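Local coordinates for PpiC-type peptidyl-prolyl cis-trans isomerase (Novosphingobium aromaticivorans, PDB 3GPK), which probably catalyses the cis-trans isomerisation of peptide bonds preceding proline, this chain being the PpiC-type (parvulin) domain of a longer periplasmic chaperone, at residues T71-T76 with G94-Y99; I64-L69 with T75-M80; E30-Q35 with V43-Q48. All coordinates share one frame; numbering follows the deposited sequence.

Interaction 1. Residues T71-T76 with G94-Y99; sequences TELATT and GFSILY. With SO4 (sulfate ion), chain C.
Leu-73 carries its CG opposite the carbonyl carbon (chi1 -57°) and then runs on straight to CD1 (chi2 180°), which drops the forked end of the side chain from helix 71-76 onto the strand 94-99. Both methyls come down on Ser-96 from the helix side. CD2 of Leu-73 lies 3.8 Å from CB of Ser-96, and CD1 of Leu-73 comes equally near the Ser-96 OG at 3.8 Å. The same CD2 of Leu-73 also meets CD1 of Leu-98 at 4.1 Å, the two leucines crossing aslant. That Leu-98 methyl reaches CG2 of Thr-76, one helical turn on, at 4.2 Å. This is helix-on-sheet packing in the parvulin fold: helix 71-79 lies on one face of the four-stranded antiparallel sheet, and its residues 71-76 run at 23° to residues 94-99 of the strand. Alternation along the strand sorts the side chains between the two faces. Ser-96 and Leu-98 point at the helix, while Ile-97 between them faces helix 22-37 on the opposite face. A small side chain at Ser-96 lets the leucine come down close to the strand, and its buried hydroxyl is satisfied by Glu-12 of strand 7-16; Leu-73 also touches Val-89 and Ile-91. Threonine suits the flank, since Thr-76 turns a methyl to the leucine. On the outer side of the helix Thr-75 OG1 donates to Thr-71 O at 2.9 Å, a carbonyl that also accepts the backbone N-H of Thr-75. Thr-71 OG1 donates to O3 of a sulfate at 2.6 Å, and Arg-92 holds the same ion, probably from the crystallisation liquor.

Interaction 2. Residues I64-L69 with T75-M80; sequences IRLAQL and TTAASM
Leu-66 reaches across to the helical residues Ala-77 and Ala-78. Its CB already points at them, and CB and CG act as the stalk that carries the two methyls over. CG stands beside the backbone N (chi1 -63°), and from there the branches part. CD1, which continues the extended line of the chain, settles on Ala-78, 3.7 Å from its CB and 4.0 Å from CA of Ala-78. CD2 turns to the inner side and touches CB of Ala-77 at 3.8 Å. The leucine fork thus spans two successive alanines, one methyl for each. Leu-69 adds a second, lighter touch, its CD1 lying 4.2 Å from the same CB of Ala-77. Alanine suits both helical places: a single methyl keeps the helix surface low, and at Ala-77 it fits the buried side, where Ile-10 of strand 7-16 packs too. Leucine suits the partner side because its branched end spans the 7.5 Å between CA of Leu-66 and CA of Ala-78, the nearest CA pair of the two segments. The 3-10 turn at 66-68 brings both leucines to the same side, and Leu-69 N donates to Leu-66 O at 3.0 Å. Tyr-8 also touches Leu-66. The arrangement is the strand-to-helix connection of the parvulin fold, in which the chain leaves edge strand 60-64, makes a 3-10 turn and packs that turn against the C-terminal part of helix 71-79.

Interaction 3. Residues E30-Q35 with V43-Q48; sequences EKIVEQ and VAYARQ
Tyr-45 has more surface buried here than any other residue, and its ring meets Gln-35 and Ile-32 of the neighbouring helix obliquely. Its CG stands beside the backbone N (chi1 -82°), from where the ring extends across the groove between helices 30-35 and 43-48. Near the root of the ring, CD1 of Tyr-45 meets CG2 of Ile-32 at 3.8 Å; the two side chains run past each other, pointing opposite ways, an apolar contact that reaches inward, since Ile-32 also rests on Leu-15 of the sheet. Farther out, the phenol end is met by the aliphatic part of Gln-35. CB of Gln-35 lies 3.4 Å from OH of Tyr-45, and its CG comes to 3.5 Å from that OH. The bend at chi2 (-57°) carries the amide of Gln-35 obliquely past the phenol end, with amide and ring planes 30° apart. A water in the plane of the ring, at its edge, is hydrogen-bonded to Tyr-45 OH at 2.6 Å and donates a weak bond to Gln-35 OE1 at 3.4 Å. The types fit their depth: a branched hydrocarbon at the buried end, then a ring with a polar tip, then a glutamine whose CB and CG pack while its amide oxygen takes a weak bond from water. With Tyr-45 cut back to an alanine, a gap would probably open between the helices, leaving Ile-32 CG2 and the carbons of Gln-35 without their aromatic neighbour and the water without its phenol partner. Tyr-45 and Ala-46 rest on Ile-13 of strand 7-16. Such a pair of consecutive helices, joined by a short turn and packed on one face of the antiparallel sheet, is characteristic of the parvulin fold.

Interactions 1 and 2 both use helix 71-79 and share Thr-75 and Thr-76: interaction 1 sets the helix on the sheet, and interaction 2 leans the preceding turn against its later part. Their centres are 8 Å apart, and Ala-74 CB touches Leu-66 O between them. Interaction 3 lies across the sheet, on the other side of the chain's centre from interaction 2. Strand 94-104 relates it to interaction 1, for Ile-97 CD1 packs on Val-33 CG2 and Ile-32 CG2. Interaction 1 is buried, with leucine methyls on a serine; interaction 2 is partly buried and purely aliphatic; interaction 3, also partly buried, grades from hydrocarbon to a polar outer end linked, in part weakly, through a water.

Interaction 1. Residues T71-T76 with G94-Y99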
ATOM      1  N   THR A  71      -4.978  11.326  -1.708  1.00 12.32           N
ATOM      2  CA  THR A  71      -5.685  11.514  -0.452  1.00 12.41           C
ATOM      3  C   THR A  71      -6.154  10.239   0.255  1.00 12.79           C
ATOM      4  O   THR A  71      -5.890  10.060   1.447  1.00 12.65           O
ATOM      5  CB  THR A  71      -6.880  12.446  -0.671  1.00 12.54           C
ATOM      6  OG1 THR A  71      -6.397  13.707  -1.152  1.00 12.68           O
ATOM      7  CG2 THR A  71      -7.653  12.661   0.624  1.00 13.02           C
ATOM      8  N   GLU A  72      -6.835   9.362  -0.481  1.00 13.17           N
ATOM      9  CA  GLU A  72      -7.359   8.117   0.085  1.00 14.44           C
ATOM     10  C   GLU A  72      -6.271   7.281   0.748  1.00 13.77           C
ATOM     11  O   GLU A  72      -6.471   6.738   1.830  1.00 14.03           O
ATOM     12  CB  GLU A  72      -8.037   7.267  -0.997  1.00 16.75           C
ATOM     13  CG  GLU A  72      -9.286   7.868  -1.636  1.00 22.52           C
ATOM     14  CD  GLU A  72      -8.986   9.073  -2.511  1.00 26.09           C
ATOM     15  OE1 GLU A  72      -7.964   9.057  -3.229  1.00 26.06           O
ATOM     16  OE2 GLU A  72      -9.786  10.032  -2.484  1.00 31.75           O
ATOM     17  N   LEU A  73      -5.121   7.172   0.093  1.00 13.19           N
ATOM     18  CA  LEU A  73      -4.028   6.386   0.650  1.00 12.92           C
ATOM     19  C   LEU A  73      -3.242   7.133   1.719  1.00 13.84           C
ATOM     20  O   LEU A  73      -2.749   6.526   2.676  1.00 14.23           O
ATOM     21  CB  LEU A  73      -3.099   5.923  -0.476  1.00 13.77           C
ATOM     22  CG  LEU A  73      -3.819   5.111  -1.555  1.00 14.91           C
ATOM     23  CD1 LEU A  73      -2.833   4.700  -2.634  1.00 14.57           C
ATOM     24  CD2 LEU A  73      -4.469   3.882  -0.931  1.00 15.48           C
ATOM     25  N   ALA A  74      -3.129   8.449   1.563  1.00 13.10           N
ATOM     26  CA  ALA A  74      -2.414   9.277   2.530  1.00 13.38           C
ATOM     27  C   ALA A  74      -3.125   9.252   3.880  1.00 13.80           C
ATOM     28  O   ALA A  74      -2.496   9.081   4.928  1.00 13.72           O
ATOM     29  CB  ALA A  74      -2.323  10.712   2.019  1.00 11.86           C
ATOM     30  N   THR A  75      -4.442   9.422   3.853  1.00 13.21           N
ATOM     31  CA  THR A  75      -5.214   9.419   5.086  1.00 13.89           C
ATOM     32  C   THR A  75      -5.243   8.030   5.734  1.00 14.09           C
ATOM     33  O   THR A  75      -5.366   7.916   6.952  1.00 15.94           O
ATOM     34  CB  THR A  75      -6.657   9.936   4.848  1.00 13.57           C
ATOM     35  OG1 THR A  75      -7.302   9.151   3.842  1.00 17.06           O
ATOM     36  CG2 THR A  75      -6.627  11.394   4.397  1.00 13.67           C
ATOM     37  N   THR A  76      -5.112   6.978   4.925  1.00 13.21           N
ATOM     38  CA  THR A  76      -5.099   5.618   5.458  1.00 12.19           C
ATOM     39  C   THR A  76      -3.753   5.351   6.127  1.00 12.75           C
ATOM     40  O   THR A  76      -3.686   4.822   7.243  1.00 12.53           O
ATOM     41  CB  THR A  76      -5.297   4.550   4.344  1.00 11.60           C
ATOM     42  OG1 THR A  76      -6.619   4.643   3.800  1.00 13.92           O
ATOM     43  CG2 THR A  76      -5.088   3.152   4.914  1.00 13.40           C
ATOM     44  N   GLY A  94      -8.838   2.526  -9.137  1.00 11.81           N
ATOM     45  CA  GLY A  94      -8.979   1.150  -8.690  1.00 10.36           C
ATOM     46  C   GLY A  94      -8.870   1.002  -7.185  1.00 10.22           C
ATOM     47  O   GLY A  94      -9.466   1.779  -6.438  1.00 10.12           O
ATOM     48  N   PHE A  95      -8.101   0.008  -6.739  1.00  9.52           N
ATOM     49  CA  PHE A  95      -7.924  -0.258  -5.313  1.00  8.70           C
ATOM     50  C   PHE A  95      -6.473  -0.545  -4.978  1.00  7.46           C
ATOM     51  O   PHE A  95      -5.755  -1.126  -5.777  1.00 10.43           O
ATOM     52  CB  PHE A  95      -8.744  -1.475  -4.886  1.00  9.16           C
ATOM     53  CG  PHE A  95     -10.221  -1.283  -4.998  1.00 10.32           C
ATOM     54  CD1 PHE A  95     -10.933  -0.661  -3.974  1.00 11.74           C
ATOM     55  CD2 PHE A  95     -10.902  -1.701  -6.135  1.00 12.43           C
ATOM     56  CE1 PHE A  95     -12.311  -0.457  -4.080  1.00 14.33           C
ATOM     57  CE2 PHE A  95     -12.280  -1.500  -6.252  1.00 12.30           C
ATOM     58  CZ  PHE A  95     -12.980  -0.877  -5.220  1.00 13.79           C
ATOM     59  N   SER A  96      -6.059  -0.144  -3.784  1.00  9.29           N
ATOM     60  CA  SER A  96      -4.699  -0.396  -3.331  1.00  8.86           C
ATOM     61  C   SER A  96      -4.702  -1.063  -1.966  1.00  9.20           C
ATOM     62  O   SER A  96      -5.596  -0.829  -1.145  1.00  9.37           O
ATOM     63  CB  SER A  96      -3.896   0.900  -3.226  1.00  9.46           C
ATOM     64  OG  SER A  96      -3.636   1.442  -4.503  1.00 11.06           O
ATOM     65  N   ILE A  97      -3.708  -1.921  -1.758  1.00  8.84           N
ATOM     66  CA  ILE A  97      -3.498  -2.600  -0.494  1.00  6.72           C
ATOM     67  C   ILE A  97      -2.168  -2.022  -0.024  1.00  8.12           C
ATOM     68  O   ILE A  97      -1.204  -1.980  -0.786  1.00  9.51           O
ATOM     69  CB  ILE A  97      -3.349  -4.129  -0.670  1.00  6.78           C
ATOM     70  CG1 ILE A  97      -4.622  -4.712  -1.290  1.00  9.83           C
ATOM     71  CG2 ILE A  97      -3.073  -4.787   0.689  1.00  7.57           C
ATOM     72  CD1 ILE A  97      -4.487  -6.187  -1.678  1.00  8.91           C
ATOM     73  N   LEU A  98      -2.114  -1.562   1.220  1.00  7.72           N
ATOM     74  CA  LEU A  98      -0.881  -0.986   1.740  1.00  8.21           C
ATOM     75  C   LEU A  98      -0.274  -1.823   2.851  1.00 10.06           C
ATOM     76  O   LEU A  98      -0.974  -2.535   3.571  1.00  9.97           O
ATOM     77  CB  LEU A  98      -1.137   0.422   2.279  1.00  9.21           C
ATOM     78  CG  LEU A  98      -1.753   1.447   1.337  1.00  9.87           C
ATOM     79  CD1 LEU A  98      -1.992   2.730   2.121  1.00 12.79           C
ATOM     80  CD2 LEU A  98      -0.839   1.691   0.133  1.00 10.71           C
ATOM     81  N   TYR A  99       1.045  -1.724   2.970  1.00  9.43           N
ATOM     82  CA  TYR A  99       1.795  -2.424   3.998  1.00 10.88           C
ATOM     83  C   TYR A  99       2.793  -1.422   4.559  1.00 11.08           C
ATOM     84  O   TYR A  99       3.673  -0.941   3.842  1.00 10.64           O
ATOM     85  CB  TYR A  99       2.516  -3.633   3.394  1.00 12.42           C
ATOM     86  CG  TYR A  99       3.313  -4.456   4.387  1.00 13.88           C
ATOM     87  CD1 TYR A  99       2.822  -4.711   5.667  1.00 16.66           C
ATOM     88  CD2 TYR A  99       4.539  -5.015   4.030  1.00 16.58           C
ATOM     89  CE1 TYR A  99       3.532  -5.503   6.570  1.00 20.02           C
ATOM     90  CE2 TYR A  99       5.257  -5.809   4.925  1.00 21.00           C
ATOM     91  CZ  TYR A  99       4.745  -6.048   6.192  1.00 21.58           C
ATOM     92  OH  TYR A  99       5.452  -6.831   7.077  1.00 24.82           O
TER
HETATM   93  S   SO4 C 600      -8.200  15.325  -3.893  1.00 25.91           S
HETATM   94  O1  SO4 C 600      -7.572  16.655  -4.029  1.00 28.48           O
HETATM   95  O2  SO4 C 600      -7.369  14.319  -4.583  1.00 26.86           O
HETATM   96  O3  SO4 C 600      -8.309  14.986  -2.461  1.00 26.81           O
HETATM   97  O4  SO4 C 600      -9.548  15.335  -4.499  1.00 27.18           O

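Interaction 2. Residues I64-L69 with T75-M80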
ATOM      1  N   ILE A  64       8.659   7.602   1.661  1.00 13.72           N
ATOM      2  CA  ILE A  64       7.871   8.681   1.070  1.00 13.70           C
ATOM      3  C   ILE A  64       7.188   9.552   2.115  1.00 13.28           C
ATOM      4  O   ILE A  64       7.071   9.178   3.281  1.00 14.43           O
ATOM      5  CB  ILE A  64       6.768   8.136   0.131  1.00 13.18           C
ATOM      6  CG1 ILE A  64       5.790   7.268   0.923  1.00 13.17           C
ATOM      7  CG2 ILE A  64       7.387   7.353  -1.017  1.00 15.27           C
ATOM      8  CD1 ILE A  64       4.538   6.909   0.136  1.00 15.76           C
ATOM      9  N   ARG A  65       6.758  10.733   1.686  1.00 11.67           N
ATOM     10  CA  ARG A  65       6.039  11.655   2.548  1.00 12.22           C
ATOM     11  C   ARG A  65       4.576  11.474   2.141  1.00 11.11           C
ATOM     12  O   ARG A  65       4.295  11.205   0.973  1.00 12.79           O
ATOM     13  CB  ARG A  65       6.509  13.091   2.292  1.00 12.68           C
ATOM     14  CG  ARG A  65       7.972  13.336   2.641  1.00 16.53           C
ATOM     15  CD  ARG A  65       8.322  14.804   2.451  1.00 21.17           C
ATOM     16  NE  ARG A  65       9.595  15.177   3.064  1.00 25.73           N
ATOM     17  CZ  ARG A  65      10.790  14.899   2.557  1.00 27.47           C
ATOM     18  NH1 ARG A  65      10.895  14.233   1.415  1.00 30.45           N
ATOM     19  NH2 ARG A  65      11.883  15.304   3.189  1.00 29.69           N
ATOM     20  N   LEU A  66       3.651  11.607   3.086  1.00 11.50           N
ATOM     21  CA  LEU A  66       2.232  11.408   2.782  1.00 13.37           C
ATOM     22  C   LEU A  66       1.682  12.243   1.629  1.00 14.00           C
ATOM     23  O   LEU A  66       0.748  11.825   0.942  1.00 12.90           O
ATOM     24  CB  LEU A  66       1.391  11.633   4.039  1.00 14.96           C
ATOM     25  CG  LEU A  66       1.687  10.646   5.171  1.00 13.91           C
ATOM     26  CD1 LEU A  66       0.696  10.864   6.302  1.00 13.89           C
ATOM     27  CD2 LEU A  66       1.598   9.213   4.653  1.00 14.81           C
ATOM     28  N   ALA A  67       2.256  13.419   1.408  1.00 14.94           N
ATOM     29  CA  ALA A  67       1.800  14.274   0.318  1.00 16.32           C
ATOM     30  C   ALA A  67       2.053  13.634  -1.049  1.00 16.44           C
ATOM     31  O   ALA A  67       1.497  14.072  -2.057  1.00 17.62           O
ATOM     32  CB  ALA A  67       2.490  15.633   0.397  1.00 17.40           C
ATOM     33  N   GLN A  68       2.892  12.603  -1.095  1.00 15.47           N
ATOM     34  CA  GLN A  68       3.182  11.936  -2.366  1.00 14.83           C
ATOM     35  C   GLN A  68       2.081  10.947  -2.734  1.00 14.99           C
ATOM     36  O   GLN A  68       1.998  10.486  -3.873  1.00 16.28           O
ATOM     37  CB  GLN A  68       4.510  11.182  -2.295  1.00 14.88           C
ATOM     38  CG  GLN A  68       5.708  12.060  -2.053  1.00 13.81           C
ATOM     39  CD  GLN A  68       7.008  11.288  -2.114  1.00 14.29           C
ATOM     40  OE1 GLN A  68       7.425  10.823  -3.181  1.00 17.99           O
ATOM     41  NE2 GLN A  68       7.655  11.142  -0.971  1.00 13.11           N
ATOM     42  N   LEU A  69       1.245  10.612  -1.761  1.00 15.11           N
ATOM     43  CA  LEU A  69       0.157   9.667  -1.984  1.00 14.13           C
ATOM     44  C   LEU A  69      -1.166  10.364  -2.244  1.00 14.25           C
ATOM     45  O   LEU A  69      -1.374  11.496  -1.817  1.00 13.89           O
ATOM     46  CB  LEU A  69      -0.023   8.768  -0.757  1.00 14.93           C
ATOM     47  CG  LEU A  69       1.071   7.758  -0.429  1.00 14.87           C
ATOM     48  CD1 LEU A  69       0.802   7.175   0.945  1.00 14.14           C
ATOM     49  CD2 LEU A  69       1.100   6.664  -1.492  1.00 16.02           C
ATOM     50  N   THR A  75      -4.442   9.422   3.853  1.00 13.21           N
ATOM     51  CA  THR A  75      -5.214   9.419   5.086  1.00 13.89           C
ATOM     52  C   THR A  75      -5.243   8.030   5.734  1.00 14.09           C
ATOM     53  O   THR A  75      -5.366   7.916   6.952  1.00 15.94           O
ATOM     54  CB  THR A  75      -6.657   9.936   4.848  1.00 13.57           C
ATOM     55  OG1 THR A  75      -7.302   9.151   3.842  1.00 17.06           O
ATOM     56  CG2 THR A  75      -6.627  11.394   4.397  1.00 13.67           C
ATOM     57  N   THR A  76      -5.112   6.978   4.925  1.00 13.21           N
ATOM     58  CA  THR A  76      -5.099   5.618   5.458  1.00 12.19           C
ATOM     59  C   THR A  76      -3.753   5.351   6.127  1.00 12.75           C
ATOM     60  O   THR A  76      -3.686   4.822   7.243  1.00 12.53           O
ATOM     61  CB  THR A  76      -5.297   4.550   4.344  1.00 11.60           C
ATOM     62  OG1 THR A  76      -6.619   4.643   3.800  1.00 13.92           O
ATOM     63  CG2 THR A  76      -5.088   3.152   4.914  1.00 13.40           C
ATOM     64  N   ALA A  77      -2.684   5.719   5.428  1.00 12.40           N
ATOM     65  CA  ALA A  77      -1.325   5.529   5.913  1.00 13.43           C
ATOM     66  C   ALA A  77      -1.062   6.289   7.206  1.00 14.47           C
ATOM     67  O   ALA A  77      -0.340   5.810   8.080  1.00 14.91           O
ATOM     68  CB  ALA A  77      -0.325   5.969   4.841  1.00 13.35           C
ATOM     69  N   ALA A  78      -1.653   7.474   7.328  1.00 14.46           N
ATOM     70  CA  ALA A  78      -1.456   8.295   8.516  1.00 16.43           C
ATOM     71  C   ALA A  78      -1.947   7.635   9.801  1.00 18.48           C
ATOM     72  O   ALA A  78      -1.422   7.917  10.879  1.00 18.92           O
ATOM     73  CB  ALA A  78      -2.140   9.652   8.335  1.00 17.06           C
ATOM     74  N   SER A  79      -2.942   6.758   9.688  1.00 19.52           N
ATOM     75  CA  SER A  79      -3.502   6.078  10.859  1.00 21.65           C
ATOM     76  C   SER A  79      -2.974   4.666  11.086  1.00 22.22           C
ATOM     77  O   SER A  79      -3.261   4.054  12.114  1.00 24.24           O
ATOM     78  CB  SER A  79      -5.029   6.012  10.751  1.00 23.16           C
ATOM     79  OG  SER A  79      -5.598   7.307  10.731  1.00 28.42           O
HETATM   80  N   MSE A  80      -2.203   4.147  10.138  1.00 20.22           N
HETATM   81  CA  MSE A  80      -1.671   2.789  10.257  1.00 19.84           C
HETATM   82  C   MSE A  80      -0.582   2.609  11.302  1.00 19.65           C
HETATM   83  O   MSE A  80       0.215   3.509  11.547  1.00 20.14           O
HETATM   84  CB  MSE A  80      -1.104   2.324   8.921  1.00 18.88           C
HETATM   85  CG  MSE A  80      -2.111   2.145   7.822  1.00 19.22           C
HETATM   86 SE   MSE A  80      -1.170   1.728   6.201  1.00 24.51          SE
HETATM   87  CE  MSE A  80      -0.792  -0.146   6.539  1.00 12.36           C
TER

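Interaction 3. Residues E30-Q35 with V43-Q48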
ATOM      1  N   GLU A  30      -9.660  -8.098  -1.913  1.00  9.50           N
ATOM      2  CA  GLU A  30      -9.929  -8.589  -0.566  1.00  8.96           C
ATOM      3  C   GLU A  30      -9.379  -9.998  -0.379  1.00 10.08           C
ATOM      4  O   GLU A  30      -8.885 -10.332   0.690  1.00  9.13           O
ATOM      5  CB  GLU A  30     -11.436  -8.560  -0.271  1.00 11.28           C
ATOM      6  CG  GLU A  30     -11.852  -9.205   1.055  1.00 16.32           C
ATOM      7  CD  GLU A  30     -11.209  -8.568   2.274  1.00 18.80           C
ATOM      8  OE1 GLU A  30     -10.809  -7.383   2.202  1.00 18.35           O
ATOM      9  OE2 GLU A  30     -11.118  -9.250   3.320  1.00 18.93           O
ATOM     10  N   LYS A  31      -9.470 -10.831  -1.409  1.00  9.80           N
ATOM     11  CA  LYS A  31      -8.936 -12.185  -1.294  1.00 11.10           C
ATOM     12  C   LYS A  31      -7.420 -12.124  -1.094  1.00 11.24           C
ATOM     13  O   LYS A  31      -6.847 -12.942  -0.375  1.00 10.24           O
ATOM     14  CB  LYS A  31      -9.280 -13.009  -2.541  1.00 12.53           C
ATOM     15  CG  LYS A  31     -10.746 -13.440  -2.618  1.00 17.34           C
ATOM     16  CD  LYS A  31     -11.130 -14.313  -1.429  1.00 21.96           C
ATOM     17  CE  LYS A  31     -12.502 -14.945  -1.616  1.00 26.31           C
ATOM     18  NZ  LYS A  31     -12.864 -15.843  -0.479  1.00 29.04           N
ATOM     19  N   ILE A  32      -6.775 -11.151  -1.730  1.00  9.33           N
ATOM     20  CA  ILE A  32      -5.332 -10.995  -1.594  1.00  8.31           C
ATOM     21  C   ILE A  32      -5.010 -10.542  -0.172  1.00  7.86           C
ATOM     22  O   ILE A  32      -4.089 -11.055   0.457  1.00  7.36           O
ATOM     23  CB  ILE A  32      -4.788  -9.978  -2.627  1.00  8.99           C
ATOM     24  CG1 ILE A  32      -4.920 -10.571  -4.035  1.00  9.44           C
ATOM     25  CG2 ILE A  32      -3.321  -9.638  -2.325  1.00  8.00           C
ATOM     26  CD1 ILE A  32      -4.769  -9.550  -5.156  1.00 11.22           C
ATOM     27  N   VAL A  33      -5.782  -9.589   0.340  1.00  9.07           N
ATOM     28  CA  VAL A  33      -5.568  -9.106   1.699  1.00  8.96           C
ATOM     29  C   VAL A  33      -5.696 -10.278   2.671  1.00  9.76           C
ATOM     30  O   VAL A  33      -4.913 -10.407   3.610  1.00  8.11           O
ATOM     31  CB  VAL A  33      -6.595  -8.005   2.070  1.00  8.82           C
ATOM     32  CG1 VAL A  33      -6.478  -7.658   3.543  1.00 12.16           C
ATOM     33  CG2 VAL A  33      -6.338  -6.764   1.233  1.00 11.32           C
ATOM     34  N   GLU A  34      -6.683 -11.135   2.431  1.00  9.49           N
ATOM     35  CA  GLU A  34      -6.895 -12.307   3.274  1.00 11.07           C
ATOM     36  C   GLU A  34      -5.649 -13.192   3.295  1.00 10.99           C
ATOM     37  O   GLU A  34      -5.215 -13.633   4.353  1.00 11.15           O
ATOM     38  CB  GLU A  34      -8.106 -13.102   2.774  1.00 14.44           C
ATOM     39  CG  GLU A  34      -8.380 -14.363   3.558  1.00 23.78           C
ATOM     40  CD  GLU A  34      -9.712 -14.997   3.200  1.00 27.72           C
ATOM     41  OE1 GLU A  34      -9.902 -15.388   2.028  1.00 29.87           O
ATOM     42  OE2 GLU A  34     -10.571 -15.103   4.100  1.00 31.51           O
ATOM     43  N   GLN A  35      -5.070 -13.453   2.125  1.00  9.81           N
ATOM     44  CA  GLN A  35      -3.862 -14.272   2.050  1.00  8.95           C
ATOM     45  C   GLN A  35      -2.680 -13.613   2.748  1.00  9.63           C
ATOM     46  O   GLN A  35      -1.862 -14.290   3.372  1.00 10.99           O
ATOM     47  CB  GLN A  35      -3.495 -14.546   0.588  1.00  9.34           C
ATOM     48  CG  GLN A  35      -4.465 -15.470  -0.134  1.00 11.53           C
ATOM     49  CD  GLN A  35      -4.607 -16.806   0.563  1.00 13.85           C
ATOM     50  OE1 GLN A  35      -3.613 -17.440   0.925  1.00 15.16           O
ATOM     51  NE2 GLN A  35      -5.844 -17.240   0.762  1.00 17.16           N
ATOM     52  N   VAL A  43       5.754  -9.207  -1.008  1.00 10.04           N
ATOM     53  CA  VAL A  43       6.549  -9.102  -2.225  1.00 10.00           C
ATOM     54  C   VAL A  43       6.035 -10.047  -3.302  1.00  9.84           C
ATOM     55  O   VAL A  43       5.903  -9.667  -4.460  1.00  9.70           O
ATOM     56  CB  VAL A  43       8.040  -9.416  -1.944  1.00 11.91           C
ATOM     57  CG1 VAL A  43       8.807  -9.553  -3.259  1.00 12.60           C
ATOM     58  CG2 VAL A  43       8.648  -8.308  -1.093  1.00 14.67           C
ATOM     59  N   ALA A  44       5.752 -11.286  -2.915  1.00  9.45           N
ATOM     60  CA  ALA A  44       5.259 -12.272  -3.866  1.00  9.48           C
ATOM     61  C   ALA A  44       3.916 -11.868  -4.458  1.00  9.10           C
ATOM     62  O   ALA A  44       3.721 -11.947  -5.673  1.00  9.72           O
ATOM     63  CB  ALA A  44       5.144 -13.625  -3.197  1.00 10.35           C
ATOM     64  N   TYR A  45       2.988 -11.443  -3.605  1.00  8.37           N
ATOM     65  CA  TYR A  45       1.679 -11.044  -4.093  1.00  7.23           C
ATOM     66  C   TYR A  45       1.752  -9.777  -4.933  1.00  8.15           C
ATOM     67  O   TYR A  45       1.024  -9.641  -5.913  1.00  8.16           O
ATOM     68  CB  TYR A  45       0.700 -10.889  -2.922  1.00  7.62           C
ATOM     69  CG  TYR A  45       0.107 -12.210  -2.492  1.00  7.87           C
ATOM     70  CD1 TYR A  45      -1.083 -12.676  -3.055  1.00  8.00           C
ATOM     71  CD2 TYR A  45       0.777 -13.044  -1.593  1.00  8.12           C
ATOM     72  CE1 TYR A  45      -1.582 -13.933  -2.747  1.00  7.65           C
ATOM     73  CE2 TYR A  45       0.280 -14.311  -1.278  1.00  9.23           C
ATOM     74  CZ  TYR A  45      -0.900 -14.751  -1.866  1.00  8.11           C
ATOM     75  OH  TYR A  45      -1.378 -16.020  -1.623  1.00  9.24           O
ATOM     76  N   ALA A  46       2.643  -8.862  -4.564  1.00  8.10           N
ATOM     77  CA  ALA A  46       2.796  -7.625  -5.322  1.00  9.04           C
ATOM     78  C   ALA A  46       3.338  -7.935  -6.716  1.00  9.25           C
ATOM     79  O   ALA A  46       2.862  -7.397  -7.708  1.00  9.44           O
ATOM     80  CB  ALA A  46       3.732  -6.675  -4.583  1.00  9.05           C
ATOM     81  N   ARG A  47       4.336  -8.808  -6.797  1.00  8.85           N
ATOM     82  CA  ARG A  47       4.903  -9.158  -8.093  1.00 10.44           C
ATOM     83  C   ARG A  47       3.876  -9.838  -8.997  1.00 10.79           C
ATOM     84  O   ARG A  47       3.865  -9.631 -10.213  1.00 12.82           O
ATOM     85  CB  ARG A  47       6.122 -10.067  -7.902  1.00 11.38           C
ATOM     86  CG  ARG A  47       7.340  -9.312  -7.415  1.00 13.38           C
ATOM     87  CD  ARG A  47       8.484 -10.227  -7.050  1.00 17.03           C
ATOM     88  NE  ARG A  47       9.717  -9.460  -6.918  1.00 17.93           N
ATOM     89  CZ  ARG A  47      10.855  -9.948  -6.440  1.00 22.29           C
ATOM     90  NH1 ARG A  47      10.920 -11.209  -6.036  1.00 22.20           N
ATOM     91  NH2 ARG A  47      11.935  -9.177  -6.389  1.00 20.46           N
ATOM     92  N   GLN A  48       3.001 -10.635  -8.397  1.00  9.69           N
ATOM     93  CA  GLN A  48       1.981 -11.348  -9.159  1.00 10.41           C
ATOM     94  C   GLN A  48       0.763 -10.507  -9.536  1.00 11.67           C
ATOM     95  O   GLN A  48       0.264 -10.589 -10.664  1.00 12.70           O
ATOM     96  CB  GLN A  48       1.517 -12.579  -8.365  1.00 10.53           C
ATOM     97  CG  GLN A  48       0.238 -13.258  -8.876  1.00 10.91           C
ATOM     98  CD  GLN A  48       0.314 -13.670 -10.334  1.00 13.58           C
ATOM     99  OE1 GLN A  48       1.397 -13.901 -10.871  1.00 15.61           O
ATOM    100  NE2 GLN A  48      -0.840 -13.778 -10.979  1.00 12.98           N
TER
HETATM  101  O   HOH W   1      -0.287 -17.400   0.325  1.00 12.16           O